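Local coordinates for protein glutaredoxin (Chlorella sorokiniana, PDB 4I2U) that binds glutathione in a thioredoxin-fold pocket and probably acts as a glutathione-dependent thiol-disulfide oxidoreductase in cell redox homeostasis, at residues Val17-Lys22 / Ser42-Ile47; Pro26-Gly31 / Ser70-Phe75. All blocks are in the same frame, centred on the assembly; numbering follows the deposited sequence. Where two conformers were deposited one is given.

In the fold
Contact 1 (17-22 with 42-47) and contact 2 (26-31 with 70-75) have centres about 9 Å apart and share the four-stranded mixed sheet of the thioredoxin fold. Their segments alternate along the chain: strand 17-21, helix 26-36, strand 45-48, then the cis-proline loop running into strand 73-76. Contact 1 closes the beta-alpha-beta unit by pairing its two parallel strands; contact 2 sets the start of its helix against the loop. Strand 17-21 belongs to the first and lies antiparallel to strand 73-76 of the second, so the two meet directly in the sheet. Both also reach glutathione, whose pocket they help to line, with Gln59 and the start of helix 84-93 among its other parts.

Contact 1 of 2, residues Val17-Lys22 / Ser42-Ile47; sequences VVIFSK and SKITAI. With GSH (glutathione), chain B.
Val18, Ile19 and Phe20 bridge in parallel to Thr45, Ala46 and Ile47, joining strand 17-21 to the edge strand 45-48 in a beta-alpha-beta crossover of the thioredoxin fold that passes through helix 26-36. Four backbone hydrogen bonds hold them: Thr45 N to Val17 O, Ile19 N to Thr45 O, Ile47 N to Ile19 O and Ser21 N to Ile47 O, the first 2.8 Å long and nearly straight at 170°. CA-H...O contacts supplement them, with Ala46 CA 3.3 Å from Ile19 O.

Apolar packing occupies both faces. Phe20 runs alongside Ile47, its CD2 3.8 Å from Ile47 CB, with residues of helix 3-14 also against the ring. On the other face, with CG1 of Ile19 trans to the backbone N (chi1 179°), the CG2 branch is turned to the second segment, where it meets Ala46 CB at 3.7 Å and Ile44 CG2 at 3.8 Å.

Polar groups finish the two ends. The extended Lys22 chain carries NZ to the glycine carboxylate of glutathione, 2.8 Å from O31, and NZ also bonds Gln59 OE1. At the start, a water donates to Lys43 O and accepts from Val17 N and, at 3.0 Å, from Thr45 OG1.

Contact 2 of 2, residues Pro26-Gly31 / Ser70-Phe75; sequences PYCVKG and SVPRVF. With GSH (glutathione), chain B.
Tyr27 and Cys28, in the first turn of helix 26-36, pack against Val71 and Pro72 of the cis-proline loop characteristic of the thioredoxin fold. Tyr27 joins this packing to the bound glutathione. Its CB rests 3.6 Å from Pro72 CD. With CG anti to the carbonyl carbon (chi1 -68°), the ring leads away from Pro72 and turns one face to the gamma-glutamyl part of the ligand. CG and CD2 meet glutathione CB1, which stands 3.6 Å above the ring plane over its centre, a CH-pi type of approach; CD1 comes 3.4 Å from carboxylate oxygen O11, CE1 lies near both O11 and N1, and CE2 and CZ have CB1 as their nearest ligand atom.

Cys28, the second cysteine of an apparent CxxC motif with Cys25, brings SG to 3.5 Å from Pro72 N and against Val71 CB and Pro72 CB. The cis peptide before Pro72 belongs to the loop that presents Val71 to the ligand: Val71 N donates to glutathione O2 at 2.9 Å, and Val71 O accepts from ligand N2 over 3.0 Å, a less straight bond at 134°.

Pro72 and Val74 also pack on Ile19 of strand 17-21, and Cys28 on Ser21, while helix 84-93 meets Tyr27 through Asp85 and Val74 through Thr87.

Contact 1 of 2, residues Val17-Lys22 / Ser42-Ile47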
# COMPACT_ATOMS: atom_id res chain seq x y z
N VAL A 17 4.91 -3.81 3.53
CA VAL A 17 3.52 -3.62 3.12
C VAL A 17 3.18 -2.17 3.38
O VAL A 17 3.13 -1.74 4.54
CB VAL A 17 2.57 -4.56 3.88
CG1 VAL A 17 1.16 -4.32 3.42
CG2 VAL A 17 2.98 -6.00 3.65
N VAL A 18 2.99 -1.42 2.30
CA VAL A 18 2.73 0.01 2.40
C VAL A 18 1.45 0.37 1.66
O VAL A 18 1.23 -0.07 0.53
CB VAL A 18 3.91 0.82 1.80
CG1 VAL A 18 3.63 2.32 1.84
CG2 VAL A 18 5.19 0.51 2.56
N ILE A 19 0.62 1.19 2.28
CA ILE A 19 -0.56 1.71 1.61
C ILE A 19 -0.58 3.22 1.79
O ILE A 19 -0.66 3.73 2.92
CB ILE A 19 -1.85 1.02 2.09
CG1 ILE A 19 -3.05 1.62 1.37
CG2 ILE A 19 -2.02 1.07 3.62
CD1 ILE A 19 -4.32 0.78 1.49
N PHE A 20 -0.45 3.95 0.68
CA PHE A 20 -0.65 5.40 0.71
C PHE A 20 -2.14 5.60 0.62
O PHE A 20 -2.79 5.07 -0.28
CB PHE A 20 0.10 6.07 -0.45
CG PHE A 20 1.60 5.95 -0.32
CD1 PHE A 20 2.29 4.90 -0.89
CD2 PHE A 20 2.32 6.87 0.43
CE1 PHE A 20 3.65 4.77 -0.73
CE2 PHE A 20 3.68 6.75 0.60
CZ PHE A 20 4.36 5.71 0.03
N SER A 21 -2.68 6.36 1.57
CA SER A 21 -4.09 6.34 1.90
C SER A 21 -4.59 7.74 2.21
O SER A 21 -3.82 8.68 2.35
CB SER A 21 -4.22 5.43 3.14
OG SER A 21 -5.53 5.42 3.72
N LYS A 22 -5.91 7.88 2.27
CA LYS A 22 -6.56 8.99 2.97
C LYS A 22 -7.59 8.39 3.89
O LYS A 22 -8.24 7.40 3.57
CB LYS A 22 -7.19 9.98 2.00
CG LYS A 22 -6.14 10.73 1.22
CD LYS A 22 -6.68 11.71 0.22
CE LYS A 22 -5.55 12.32 -0.58
NZ LYS A 22 -6.04 13.33 -1.55
N SER A 42 -0.29 -3.45 12.64
CA SER A 42 1.02 -2.95 13.03
C SER A 42 2.10 -3.38 12.04
O SER A 42 3.24 -2.92 12.12
CB SER A 42 1.37 -3.42 14.43
OG SER A 42 1.41 -4.82 14.42
N LYS A 43 1.75 -4.27 11.11
CA LYS A 43 2.67 -4.66 10.03
C LYS A 43 2.31 -4.04 8.68
O LYS A 43 2.96 -4.32 7.67
CB LYS A 43 2.70 -6.18 9.89
CG LYS A 43 3.17 -6.89 11.16
CD LYS A 43 4.57 -6.44 11.56
CE LYS A 43 5.18 -7.36 12.62
NZ LYS A 43 5.68 -8.62 12.02
N ILE A 44 1.29 -3.21 8.67
CA ILE A 44 0.86 -2.49 7.47
C ILE A 44 1.24 -1.03 7.70
O ILE A 44 0.81 -0.41 8.67
CB ILE A 44 -0.67 -2.60 7.28
CG1 ILE A 44 -1.08 -4.06 7.03
CG2 ILE A 44 -1.14 -1.70 6.14
CD1 ILE A 44 -2.57 -4.35 7.27
N THR A 45 2.04 -0.46 6.81
CA THR A 45 2.47 0.92 6.95
C THR A 45 1.52 1.79 6.13
O THR A 45 1.61 1.87 4.91
CB THR A 45 3.89 1.06 6.46
OG1 THR A 45 4.72 0.18 7.22
CG2 THR A 45 4.39 2.48 6.61
N ALA A 46 0.57 2.42 6.80
CA ALA A 46 -0.44 3.25 6.16
C ALA A 46 -0.08 4.71 6.31
O ALA A 46 -0.08 5.24 7.43
CB ALA A 46 -1.80 2.99 6.78
N ILE A 47 0.20 5.35 5.20
CA ILE A 47 0.63 6.75 5.17
C ILE A 47 -0.58 7.57 4.75
O ILE A 47 -1.04 7.46 3.61
CB ILE A 47 1.80 6.95 4.17
CG1 ILE A 47 2.99 6.00 4.43
CG2 ILE A 47 2.23 8.42 4.18
CD1 ILE A 47 3.61 6.11 5.81
N1 GSH B . -10.91 2.49 -8.29
CA1 GSH B . -9.92 3.22 -7.48
C1 GSH B . -9.33 2.23 -6.51
O11 GSH B . -9.76 1.06 -6.55
O12 GSH B . -8.42 2.58 -5.72
CB1 GSH B . -10.62 4.41 -6.83
CG1 GSH B . -9.67 5.31 -6.05
CD1 GSH B . -10.20 6.73 -5.96
OE1 GSH B . -10.71 7.31 -6.92
N2 GSH B . -10.05 7.35 -4.80
CA2 GSH B . -10.41 8.76 -4.61
C2 GSH B . -9.26 9.69 -4.91
O2 GSH B . -8.11 9.28 -4.96
CB2 GSH B . -10.93 8.98 -3.19
SG2 GSH B . -12.53 8.18 -2.91
N3 GSH B . -9.56 10.96 -5.14
CA3 GSH B . -8.56 11.89 -5.57
C3 GSH B . -7.58 12.32 -4.50
O31 GSH B . -7.80 12.07 -3.30
O32 GSH B . -6.57 12.93 -4.91
O HOH W 1 5.08 -2.66 6.41

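Contact 2 of 2, residues Pro26-Gly31 / Ser70-Phe75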
# COMPACT_ATOMS: atom_id res chain seq x y z
N PRO A 26 -13.17 5.21 0.94
CA PRO A 26 -13.60 3.82 1.08
C PRO A 26 -12.73 2.82 0.33
O PRO A 26 -12.70 1.65 0.67
CB PRO A 26 -15.02 3.84 0.50
CG PRO A 26 -15.00 5.00 -0.49
CD PRO A 26 -14.14 6.03 0.18
N TYR A 27 -12.01 3.28 -0.69
CA TYR A 27 -11.09 2.40 -1.41
C TYR A 27 -9.87 2.12 -0.55
O TYR A 27 -9.34 1.00 -0.57
CB TYR A 27 -10.73 2.98 -2.78
CG TYR A 27 -11.93 2.97 -3.69
CD1 TYR A 27 -12.25 1.85 -4.43
CD2 TYR A 27 -12.79 4.06 -3.76
CE1 TYR A 27 -13.36 1.80 -5.23
CE2 TYR A 27 -13.91 4.01 -4.56
CZ TYR A 27 -14.19 2.89 -5.30
OH TYR A 27 -15.31 2.88 -6.08
N CYS A 28 -9.44 3.11 0.21
CA CYS A 28 -8.37 2.92 1.18
C CYS A 28 -8.80 1.97 2.29
O CYS A 28 -8.06 1.06 2.66
CB CYS A 28 -7.93 4.28 1.76
SG CYS A 28 -7.18 5.32 0.51
N VAL A 29 -10.02 2.15 2.79
CA VAL A 29 -10.56 1.22 3.79
C VAL A 29 -10.61 -0.19 3.22
O VAL A 29 -10.23 -1.16 3.89
CB VAL A 29 -11.98 1.67 4.23
CG1 VAL A 29 -12.63 0.61 5.10
CG2 VAL A 29 -11.90 3.00 4.97
N LYS A 30 -11.07 -0.33 1.99
CA LYS A 30 -11.16 -1.65 1.35
C LYS A 30 -9.77 -2.30 1.22
O LYS A 30 -9.61 -3.49 1.48
CB LYS A 30 -11.80 -1.48 -0.03
CG LYS A 30 -11.92 -2.74 -0.85
CD LYS A 30 -12.42 -2.41 -2.27
CE LYS A 30 -13.79 -1.74 -2.28
NZ LYS A 30 -14.40 -1.85 -3.64
N GLY A 31 -8.77 -1.53 0.82
CA GLY A 31 -7.41 -2.04 0.71
C GLY A 31 -6.85 -2.46 2.05
O GLY A 31 -6.22 -3.52 2.18
N SER A 70 -4.49 8.73 -7.59
CA SER A 70 -5.58 8.40 -6.68
C SER A 70 -5.08 7.57 -5.51
O SER A 70 -4.08 6.87 -5.60
CB SER A 70 -6.69 7.65 -7.41
OG SER A 70 -6.26 6.40 -7.89
N VAL A 71 -5.81 7.63 -4.41
CA VAL A 71 -5.57 6.76 -3.26
C VAL A 71 -6.61 5.65 -3.23
O VAL A 71 -7.75 5.84 -3.61
CB VAL A 71 -5.56 7.52 -1.92
CG1 VAL A 71 -4.36 8.43 -1.88
CG2 VAL A 71 -6.86 8.32 -1.71
N PRO A 72 -6.21 4.46 -2.79
CA PRO A 72 -4.88 4.15 -2.27
C PRO A 72 -3.88 3.76 -3.36
O PRO A 72 -4.25 3.47 -4.49
CB PRO A 72 -5.13 2.93 -1.37
CG PRO A 72 -6.28 2.23 -2.09
CD PRO A 72 -7.16 3.34 -2.60
N ARG A 73 -2.60 3.75 -2.99
CA ARG A 73 -1.55 3.15 -3.80
C ARG A 73 -0.83 2.18 -2.89
O ARG A 73 -0.28 2.56 -1.87
CB ARG A 73 -0.61 4.20 -4.39
CG ARG A 73 -1.30 5.26 -5.25
CD ARG A 73 -1.37 4.88 -6.72
NE ARG A 73 -2.53 5.43 -7.41
CZ ARG A 73 -2.77 5.25 -8.70
NH1 ARG A 73 -1.90 4.60 -9.46
NH2 ARG A 73 -3.88 5.74 -9.23
N VAL A 74 -0.89 0.90 -3.24
CA VAL A 74 -0.42 -0.19 -2.39
C VAL A 74 0.85 -0.81 -2.97
O VAL A 74 0.93 -1.07 -4.18
CB VAL A 74 -1.51 -1.25 -2.24
CG1 VAL A 74 -1.08 -2.36 -1.32
CG2 VAL A 74 -2.81 -0.60 -1.73
N PHE A 75 1.82 -1.03 -2.09
CA PHE A 75 3.12 -1.58 -2.47
C PHE A 75 3.47 -2.77 -1.57
O PHE A 75 3.34 -2.69 -0.34
CB PHE A 75 4.22 -0.54 -2.31
CG PHE A 75 4.10 0.64 -3.20
CD1 PHE A 75 3.22 1.67 -2.92
CD2 PHE A 75 4.92 0.74 -4.32
CE1 PHE A 75 3.16 2.78 -3.74
CE2 PHE A 75 4.84 1.85 -5.14
CZ PHE A 75 3.98 2.87 -4.84
N1 GSH B . -10.91 2.49 -8.29
CA1 GSH B . -9.92 3.22 -7.48
C1 GSH B . -9.33 2.23 -6.51
O11 GSH B . -9.76 1.06 -6.55
O12 GSH B . -8.42 2.58 -5.72
CB1 GSH B . -10.62 4.41 -6.83
CG1 GSH B . -9.67 5.31 -6.05
CD1 GSH B . -10.20 6.73 -5.96
OE1 GSH B . -10.71 7.31 -6.92
N2 GSH B . -10.05 7.35 -4.80
CA2 GSH B . -10.41 8.76 -4.61
C2 GSH B . -9.26 9.69 -4.91
O2 GSH B . -8.11 9.28 -4.96
CB2 GSH B . -10.93 8.98 -3.19
SG2 GSH B . -12.53 8.18 -2.91
N3 GSH B . -9.56 10.96 -5.14
CA3 GSH B . -8.56 11.89 -5.57
C3 GSH B . -7.58 12.32 -4.50
O31 GSH B . -7.80 12.07 -3.30
O32 GSH B . -6.57 12.93 -4.91